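Local coordinates for protein D-glycero-D-manno-heptose 1-phosphate kinase (Bacteroides thetaiotaomicron, PDB 3K85) that probably phosphorylates a sugar or sugar phosphate at the expense of ATP, as a kinase of the GHMP family, at residues 31-43 / 325-337. Numbering follows the deposited sequence.
Sequences LILNATINLYAYC and FVMPFQFIDDGAH
Ile-37 and Phe-331 are joined by a single beta bridge, CA to CA 4.2 Å, where the linker between helix 309-320 and strand 337-340 of this GHMP kinase fold crosses the corner joining strands 30-37 and 39-47. Backbone bonds frame the bridge: Ile-332 N donates to Thr-36 O at 3.0 Å, and Asn-38 N reaches Gln-330 O at 2.7 Å. Thr-36 OG1 donates in turn to Ile-332 O at 2.7 Å, tilted 23° from the carbonyl plane. Asn-38 closes a second link at Gln-330, whose N meets OD1 at 2.8 Å from well above the amide plane (C=O...N 101°). With chi1 at 58°, CG of Asn-38 sits where OD1 can meet that N, and the two side chains run alongside each other. Replacing Asn-38 with alanine removes OD1 and would probably leave Gln-330 N without its acceptor across the corner, with a gap beside Gln-330 CB where ND2 now packs. Apolar contacts flank the bridge: Ile-37 CG2 lies 3.8 Å from Phe-329 CD1, the side chains crossing at about a right angle, and Ala-35 CB touches Phe-331 CD1. Ile-332 CG1 meets the Tyr-40 ring at its edge, 3.2 Å from Tyr-40 OH. Further out, Glu-196 accepts from Phe-331 N, Gly-168 N bonds Thr-36 OG1, and Asp-333 OD2 forms a salt bridge to Lys-186 NZ of the second subunit.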
ATOM      1  N   LEU A  31     -14.365  -2.273  -8.888  1.00 30.43           N
ATOM      2  CA  LEU A  31     -12.931  -2.068  -8.751  1.00 30.11           C
ATOM      3  C   LEU A  31     -12.623  -0.594  -8.955  1.00 30.33           C
ATOM      4  O   LEU A  31     -13.014   0.004  -9.962  1.00 28.61           O
ATOM      5  CB  LEU A  31     -12.160  -2.930  -9.763  1.00 31.57           C
ATOM      6  CG  LEU A  31     -12.123  -4.420  -9.423  1.00 32.17           C
ATOM      7  CD1 LEU A  31     -11.364  -5.178 -10.496  1.00 34.52           C
ATOM      8  CD2 LEU A  31     -11.469  -4.622  -8.068  1.00 29.81           C
ATOM      9  N   ILE A  32     -11.926  -0.008  -7.986  1.00 29.64           N
ATOM     10  CA  ILE A  32     -11.595   1.400  -8.051  1.00 30.09           C
ATOM     11  C   ILE A  32     -10.184   1.806  -7.654  1.00 31.15           C
ATOM     12  O   ILE A  32      -9.629   1.333  -6.657  1.00 31.20           O
ATOM     13  CB  ILE A  32     -12.583   2.209  -7.197  1.00 29.89           C
ATOM     14  CG1 ILE A  32     -13.861   2.439  -8.006  1.00 30.67           C
ATOM     15  CG2 ILE A  32     -11.950   3.529  -6.745  1.00 28.08           C
ATOM     16  CD1 ILE A  32     -14.866   3.308  -7.334  1.00 33.52           C
ATOM     17  N   LEU A  33      -9.610   2.703  -8.444  1.00 31.09           N
ATOM     18  CA  LEU A  33      -8.291   3.240  -8.153  1.00 28.60           C
ATOM     19  C   LEU A  33      -8.462   4.742  -8.050  1.00 27.74           C
ATOM     20  O   LEU A  33      -8.734   5.410  -9.043  1.00 27.74           O
ATOM     21  CB  LEU A  33      -7.292   2.926  -9.268  1.00 27.83           C
ATOM     22  CG  LEU A  33      -5.873   3.398  -8.925  1.00 27.49           C
ATOM     23  CD1 LEU A  33      -5.356   2.593  -7.747  1.00 25.11           C
ATOM     24  CD2 LEU A  33      -4.952   3.220 -10.114  1.00 30.13           C
ATOM     25  N   ASN A  34      -8.332   5.271  -6.842  1.00 26.82           N
ATOM     26  CA  ASN A  34      -8.455   6.709  -6.636  1.00 25.52           C
ATOM     27  C   ASN A  34      -7.379   7.207  -5.669  1.00 23.57           C
ATOM     28  O   ASN A  34      -6.683   6.422  -5.013  1.00 19.09           O
ATOM     29  CB  ASN A  34      -9.854   7.080  -6.116  1.00 24.17           C
ATOM     30  CG  ASN A  34     -10.211   6.370  -4.826  1.00 26.06           C
ATOM     31  OD1 ASN A  34      -9.339   6.008  -4.038  1.00 24.88           O
ATOM     32  ND2 ASN A  34     -11.513   6.177  -4.598  1.00 28.16           N
ATOM     33  N   ALA A  35      -7.260   8.519  -5.570  1.00 23.03           N
ATOM     34  CA  ALA A  35      -6.232   9.106  -4.722  1.00 23.49           C
ATOM     35  C   ALA A  35      -6.670  10.453  -4.199  1.00 21.77           C
ATOM     36  O   ALA A  35      -7.170  11.276  -4.961  1.00 24.08           O
ATOM     37  CB  ALA A  35      -4.946   9.256  -5.525  1.00 19.27           C
ATOM     38  N   THR A  36      -6.471  10.684  -2.908  1.00 19.59           N
ATOM     39  CA  THR A  36      -6.848  11.949  -2.312  1.00 19.27           C
ATOM     40  C   THR A  36      -5.861  13.053  -2.701  1.00 20.85           C
ATOM     41  O   THR A  36      -4.701  12.783  -2.994  1.00 20.20           O
ATOM     42  CB  THR A  36      -6.925  11.822  -0.801  1.00 17.68           C
ATOM     43  OG1 THR A  36      -5.759  11.145  -0.326  1.00 18.70           O
ATOM     44  CG2 THR A  36      -8.176  11.040  -0.405  1.00 16.05           C
ATOM     45  N   ILE A  37      -6.349  14.291  -2.716  1.00 22.11           N
ATOM     46  CA  ILE A  37      -5.547  15.455  -3.091  1.00 26.61           C
ATOM     47  C   ILE A  37      -5.618  16.557  -2.027  1.00 26.63           C
ATOM     48  O   ILE A  37      -6.514  16.549  -1.186  1.00 27.07           O
ATOM     49  CB  ILE A  37      -6.026  16.029  -4.442  1.00 27.74           C
ATOM     50  CG1 ILE A  37      -7.485  16.484  -4.334  1.00 28.57           C
ATOM     51  CG2 ILE A  37      -5.881  14.975  -5.532  1.00 27.45           C
ATOM     52  CD1 ILE A  37      -8.006  17.128  -5.618  1.00 29.48           C
ATOM     53  N   ASN A  38      -4.689  17.512  -2.083  1.00 26.82           N
ATOM     54  CA  ASN A  38      -4.634  18.589  -1.094  1.00 27.98           C
ATOM     55  C   ASN A  38      -5.752  19.634  -1.056  1.00 28.17           C
ATOM     56  O   ASN A  38      -5.505  20.792  -0.701  1.00 29.54           O
ATOM     57  CB  ASN A  38      -3.282  19.306  -1.176  1.00 29.06           C
ATOM     58  CG  ASN A  38      -3.004  19.873  -2.548  1.00 31.01           C
ATOM     59  OD1 ASN A  38      -3.775  19.669  -3.491  1.00 32.08           O
ATOM     60  ND2 ASN A  38      -1.886  20.575  -2.676  1.00 31.16           N
ATOM     61  N   LEU A  39      -6.968  19.235  -1.415  1.00 27.53           N
ATOM     62  CA  LEU A  39      -8.130  20.125  -1.344  1.00 29.66           C
ATOM     63  C   LEU A  39      -8.992  19.475  -0.265  1.00 29.40           C
ATOM     64  O   LEU A  39      -9.382  18.316  -0.397  1.00 30.07           O
ATOM     65  CB  LEU A  39      -8.859  20.183  -2.690  1.00 31.65           C
ATOM     66  CG  LEU A  39      -8.330  21.254  -3.656  1.00 33.23           C
ATOM     67  CD1 LEU A  39      -6.806  21.294  -3.631  1.00 35.30           C
ATOM     68  CD2 LEU A  39      -8.826  20.960  -5.052  1.00 33.25           C
ATOM     69  N   TYR A  40      -9.301  20.225   0.789  1.00 27.48           N
ATOM     70  CA  TYR A  40     -10.021  19.671   1.923  1.00 26.72           C
ATOM     71  C   TYR A  40     -11.382  20.224   2.334  1.00 27.40           C
ATOM     72  O   TYR A  40     -11.907  21.173   1.752  1.00 28.66           O
ATOM     73  CB  TYR A  40      -9.116  19.765   3.148  1.00 26.24           C
ATOM     74  CG  TYR A  40      -7.718  19.216   2.964  1.00 29.87           C
ATOM     75  CD1 TYR A  40      -7.406  17.903   3.351  1.00 29.42           C
ATOM     76  CD2 TYR A  40      -6.681  20.027   2.470  1.00 28.44           C
ATOM     77  CE1 TYR A  40      -6.099  17.413   3.265  1.00 27.62           C
ATOM     78  CE2 TYR A  40      -5.367  19.543   2.377  1.00 29.15           C
ATOM     79  CZ  TYR A  40      -5.087  18.232   2.782  1.00 30.89           C
ATOM     80  OH  TYR A  40      -3.798  17.744   2.734  1.00 29.47           O
ATOM     81  N   ALA A  41     -11.916  19.591   3.380  1.00 24.58           N
ATOM     82  CA  ALA A  41     -13.166  19.954   4.030  1.00 23.18           C
ATOM     83  C   ALA A  41     -12.680  20.166   5.455  1.00 23.35           C
ATOM     84  O   ALA A  41     -11.924  19.346   5.979  1.00 23.36           O
ATOM     85  CB  ALA A  41     -14.166  18.789   3.981  1.00 20.24           C
ATOM     86  N   TYR A  42     -13.077  21.256   6.093  1.00 21.52           N
ATOM     87  CA  TYR A  42     -12.606  21.488   7.450  1.00 21.33           C
ATOM     88  C   TYR A  42     -13.804  21.624   8.340  1.00 21.35           C
ATOM     89  O   TYR A  42     -14.884  21.962   7.888  1.00 22.36           O
ATOM     90  CB  TYR A  42     -11.774  22.773   7.548  1.00 21.05           C
ATOM     91  CG  TYR A  42     -10.711  22.915   6.480  1.00 22.79           C
ATOM     92  CD1 TYR A  42      -9.344  22.796   6.785  1.00 23.51           C
ATOM     93  CD2 TYR A  42     -11.066  23.195   5.166  1.00 21.94           C
ATOM     94  CE1 TYR A  42      -8.364  22.966   5.788  1.00 23.32           C
ATOM     95  CE2 TYR A  42     -10.104  23.360   4.172  1.00 25.16           C
ATOM     96  CZ  TYR A  42      -8.760  23.246   4.480  1.00 24.23           C
ATOM     97  OH  TYR A  42      -7.839  23.387   3.459  1.00 28.37           O
ATOM     98  N   CYS A  43     -13.606  21.364   9.618  1.00 21.63           N
ATOM     99  CA  CYS A  43     -14.685  21.470  10.566  1.00 23.28           C
ATOM    100  C   CYS A  43     -14.091  21.644  11.944  1.00 24.62           C
ATOM    101  O   CYS A  43     -13.093  21.012  12.278  1.00 25.28           O
ATOM    102  CB  CYS A  43     -15.555  20.204  10.526  1.00 22.62           C
ATOM    103  SG  CYS A  43     -16.725  20.053  11.913  1.00 27.52           S
ATOM    104  N   PHE A 325     -10.913  27.913 -15.209  1.00 71.17           N
ATOM    105  CA  PHE A 325      -9.592  27.985 -14.588  1.00 70.27           C
ATOM    106  C   PHE A 325      -8.990  26.619 -14.282  1.00 68.95           C
ATOM    107  O   PHE A 325      -9.706  25.627 -14.122  1.00 68.98           O
ATOM    108  CB  PHE A 325      -9.643  28.803 -13.291  1.00 71.55           C
ATOM    109  CG  PHE A 325     -10.543  28.222 -12.221  1.00 72.99           C
ATOM    110  CD1 PHE A 325     -10.441  28.669 -10.905  1.00 73.65           C
ATOM    111  CD2 PHE A 325     -11.508  27.260 -12.526  1.00 73.89           C
ATOM    112  CE1 PHE A 325     -11.283  28.169  -9.910  1.00 73.74           C
ATOM    113  CE2 PHE A 325     -12.354  26.752 -11.539  1.00 73.52           C
ATOM    114  CZ  PHE A 325     -12.241  27.209 -10.229  1.00 74.33           C
ATOM    115  N   VAL A 326      -7.664  26.577 -14.212  1.00 66.48           N
ATOM    116  CA  VAL A 326      -6.965  25.345 -13.892  1.00 63.56           C
ATOM    117  C   VAL A 326      -6.734  25.342 -12.386  1.00 62.78           C
ATOM    118  O   VAL A 326      -6.237  26.315 -11.818  1.00 62.03           O
ATOM    119  CB  VAL A 326      -5.618  25.251 -14.643  1.00 63.16           C
ATOM    120  CG1 VAL A 326      -4.703  24.230 -13.974  1.00 61.45           C
ATOM    121  CG2 VAL A 326      -5.869  24.850 -16.087  1.00 60.49           C
HETATM  122  N   MSE A 327      -7.119  24.248 -11.743  1.00 61.64           N
HETATM  123  CA  MSE A 327      -6.971  24.117 -10.302  1.00 61.05           C
HETATM  124  C   MSE A 327      -5.699  23.358  -9.934  1.00 56.64           C
HETATM  125  O   MSE A 327      -5.580  22.159 -10.183  1.00 56.77           O
HETATM  126  CB  MSE A 327      -8.200  23.408  -9.716  1.00 67.28           C
HETATM  127  CG  MSE A 327      -8.172  23.224  -8.203  1.00 75.45           C
HETATM  128 SE   MSE A 327      -7.947  24.884  -7.206  1.00 88.64          SE
HETATM  129  CE  MSE A 327      -9.792  25.223  -6.716  1.00 84.20           C
ATOM    130  N   PRO A 328      -4.720  24.060  -9.345  1.00 52.38           N
ATOM    131  CA  PRO A 328      -3.461  23.430  -8.946  1.00 48.02           C
ATOM    132  C   PRO A 328      -3.697  22.496  -7.760  1.00 44.37           C
ATOM    133  O   PRO A 328      -4.462  22.809  -6.844  1.00 42.28           O
ATOM    134  CB  PRO A 328      -2.585  24.625  -8.593  1.00 48.52           C
ATOM    135  CG  PRO A 328      -3.573  25.592  -8.036  1.00 50.81           C
ATOM    136  CD  PRO A 328      -4.705  25.499  -9.028  1.00 51.30           C
ATOM    137  N   PHE A 329      -3.028  21.350  -7.774  1.00 39.17           N
ATOM    138  CA  PHE A 329      -3.216  20.387  -6.707  1.00 34.27           C
ATOM    139  C   PHE A 329      -1.970  19.545  -6.488  1.00 32.84           C
ATOM    140  O   PHE A 329      -1.028  19.568  -7.273  1.00 30.03           O
ATOM    141  CB  PHE A 329      -4.367  19.443  -7.071  1.00 30.75           C
ATOM    142  CG  PHE A 329      -3.982  18.405  -8.082  1.00 29.19           C
ATOM    143  CD1 PHE A 329      -3.568  17.141  -7.673  1.00 28.49           C
ATOM    144  CD2 PHE A 329      -3.916  18.725  -9.435  1.00 29.35           C
ATOM    145  CE1 PHE A 329      -3.086  16.215  -8.597  1.00 29.42           C
ATOM    146  CE2 PHE A 329      -3.431  17.802 -10.376  1.00 28.93           C
ATOM    147  CZ  PHE A 329      -3.015  16.549  -9.956  1.00 29.34           C
ATOM    148  N   GLN A 330      -2.010  18.779  -5.408  1.00 31.95           N
ATOM    149  CA  GLN A 330      -0.951  17.861  -5.054  1.00 31.70           C
ATOM    150  C   GLN A 330      -1.645  16.670  -4.389  1.00 28.74           C
ATOM    151  O   GLN A 330      -2.675  16.830  -3.726  1.00 27.34           O
ATOM    152  CB  GLN A 330       0.033  18.516  -4.082  1.00 35.02           C
ATOM    153  CG  GLN A 330       0.830  19.660  -4.693  1.00 41.31           C
ATOM    154  CD  GLN A 330       1.653  19.210  -5.888  1.00 44.84           C
ATOM    155  OE1 GLN A 330       2.490  18.313  -5.773  1.00 47.66           O
ATOM    156  NE2 GLN A 330       1.418  19.828  -7.043  1.00 46.93           N
ATOM    157  N   PHE A 331      -1.100  15.480  -4.595  1.00 25.67           N
ATOM    158  CA  PHE A 331      -1.655  14.282  -3.990  1.00 25.33           C
ATOM    159  C   PHE A 331      -1.301  14.316  -2.516  1.00 23.97           C
ATOM    160  O   PHE A 331      -0.213  14.756  -2.151  1.00 23.95           O
ATOM    161  CB  PHE A 331      -1.048  13.045  -4.637  1.00 22.50           C
ATOM    162  CG  PHE A 331      -1.552  12.783  -6.018  1.00 21.08           C
ATOM    163  CD1 PHE A 331      -2.873  12.391  -6.225  1.00 21.63           C
ATOM    164  CD2 PHE A 331      -0.713  12.924  -7.112  1.00 19.42           C
ATOM    165  CE1 PHE A 331      -3.349  12.140  -7.503  1.00 19.17           C
ATOM    166  CE2 PHE A 331      -1.174  12.679  -8.397  1.00 21.88           C
ATOM    167  CZ  PHE A 331      -2.494  12.284  -8.595  1.00 21.66           C
ATOM    168  N   ILE A 332      -2.216  13.878  -1.663  1.00 23.45           N
ATOM    169  CA  ILE A 332      -1.938  13.866  -0.236  1.00 26.15           C
ATOM    170  C   ILE A 332      -2.121  12.417   0.212  1.00 28.53           C
ATOM    171  O   ILE A 332      -3.096  11.767  -0.165  1.00 28.28           O
ATOM    172  CB  ILE A 332      -2.884  14.849   0.524  1.00 26.33           C
ATOM    173  CG1 ILE A 332      -2.531  14.880   2.009  1.00 27.54           C
ATOM    174  CG2 ILE A 332      -4.324  14.448   0.344  1.00 30.01           C
ATOM    175  CD1 ILE A 332      -1.119  15.400   2.293  1.00 29.15           C
ATOM    176  N   ASP A 333      -1.179  11.899   0.997  1.00 31.11           N
ATOM    177  CA  ASP A 333      -1.247  10.503   1.429  1.00 35.51           C
ATOM    178  C   ASP A 333      -2.077  10.199   2.664  1.00 35.81           C
ATOM    179  O   ASP A 333      -2.364   9.035   2.941  1.00 37.43           O
ATOM    180  CB  ASP A 333       0.155   9.938   1.656  1.00 38.68           C
ATOM    181  CG  ASP A 333       0.137   8.433   1.905  1.00 43.85           C
ATOM    182  OD1 ASP A 333      -0.132   7.676   0.947  1.00 44.40           O
ATOM    183  OD2 ASP A 333       0.377   8.005   3.059  1.00 46.73           O
ATOM    184  N   ASP A 334      -2.465  11.229   3.405  1.00 34.98           N
ATOM    185  CA  ASP A 334      -3.245  11.026   4.615  1.00 35.55           C
ATOM    186  C   ASP A 334      -4.747  11.123   4.409  1.00 32.84           C
ATOM    187  O   ASP A 334      -5.223  11.795   3.503  1.00 34.79           O
ATOM    188  CB  ASP A 334      -2.811  12.032   5.682  1.00 40.89           C
ATOM    189  CG  ASP A 334      -1.523  11.628   6.372  1.00 46.00           C
ATOM    190  OD1 ASP A 334      -0.688  10.947   5.729  1.00 47.78           O
ATOM    191  OD2 ASP A 334      -1.344  12.002   7.554  1.00 48.93           O
ATOM    192  N   GLY A 335      -5.490  10.437   5.259  1.00 28.95           N
ATOM    193  CA  GLY A 335      -6.932  10.489   5.175  1.00 26.07           C
ATOM    194  C   GLY A 335      -7.414  11.486   6.208  1.00 23.92           C
ATOM    195  O   GLY A 335      -6.622  12.216   6.796  1.00 23.37           O
ATOM    196  N   ALA A 336      -8.716  11.503   6.440  1.00 24.41           N
ATOM    197  CA  ALA A 336      -9.320  12.410   7.400  1.00 24.99           C
ATOM    198  C   ALA A 336      -8.757  12.243   8.810  1.00 26.07           C
ATOM    199  O   ALA A 336      -8.483  11.130   9.255  1.00 25.72           O
ATOM    200  CB  ALA A 336     -10.829  12.188   7.420  1.00 23.92           C
ATOM    201  N   HIS A 337      -8.591  13.351   9.524  1.00 27.62           N
ATOM    202  CA  HIS A 337      -8.096  13.272  10.889  1.00 27.07           C
ATOM    203  C   HIS A 337      -8.555  14.455  11.727  1.00 26.62           C
ATOM    204  O   HIS A 337      -8.927  15.508  11.197  1.00 26.33           O
ATOM    205  CB  HIS A 337      -6.565  13.176  10.912  1.00 30.61           C
ATOM    206  CG  HIS A 337      -5.876  14.346  10.284  1.00 32.33           C
ATOM    207  ND1 HIS A 337      -5.670  14.446   8.925  1.00 34.16           N
ATOM    208  CD2 HIS A 337      -5.372  15.479  10.826  1.00 32.80           C
ATOM    209  CE1 HIS A 337      -5.066  15.591   8.658  1.00 35.75           C
ATOM    210  NE2 HIS A 337      -4.873  16.238   9.793  1.00 33.90           N
TER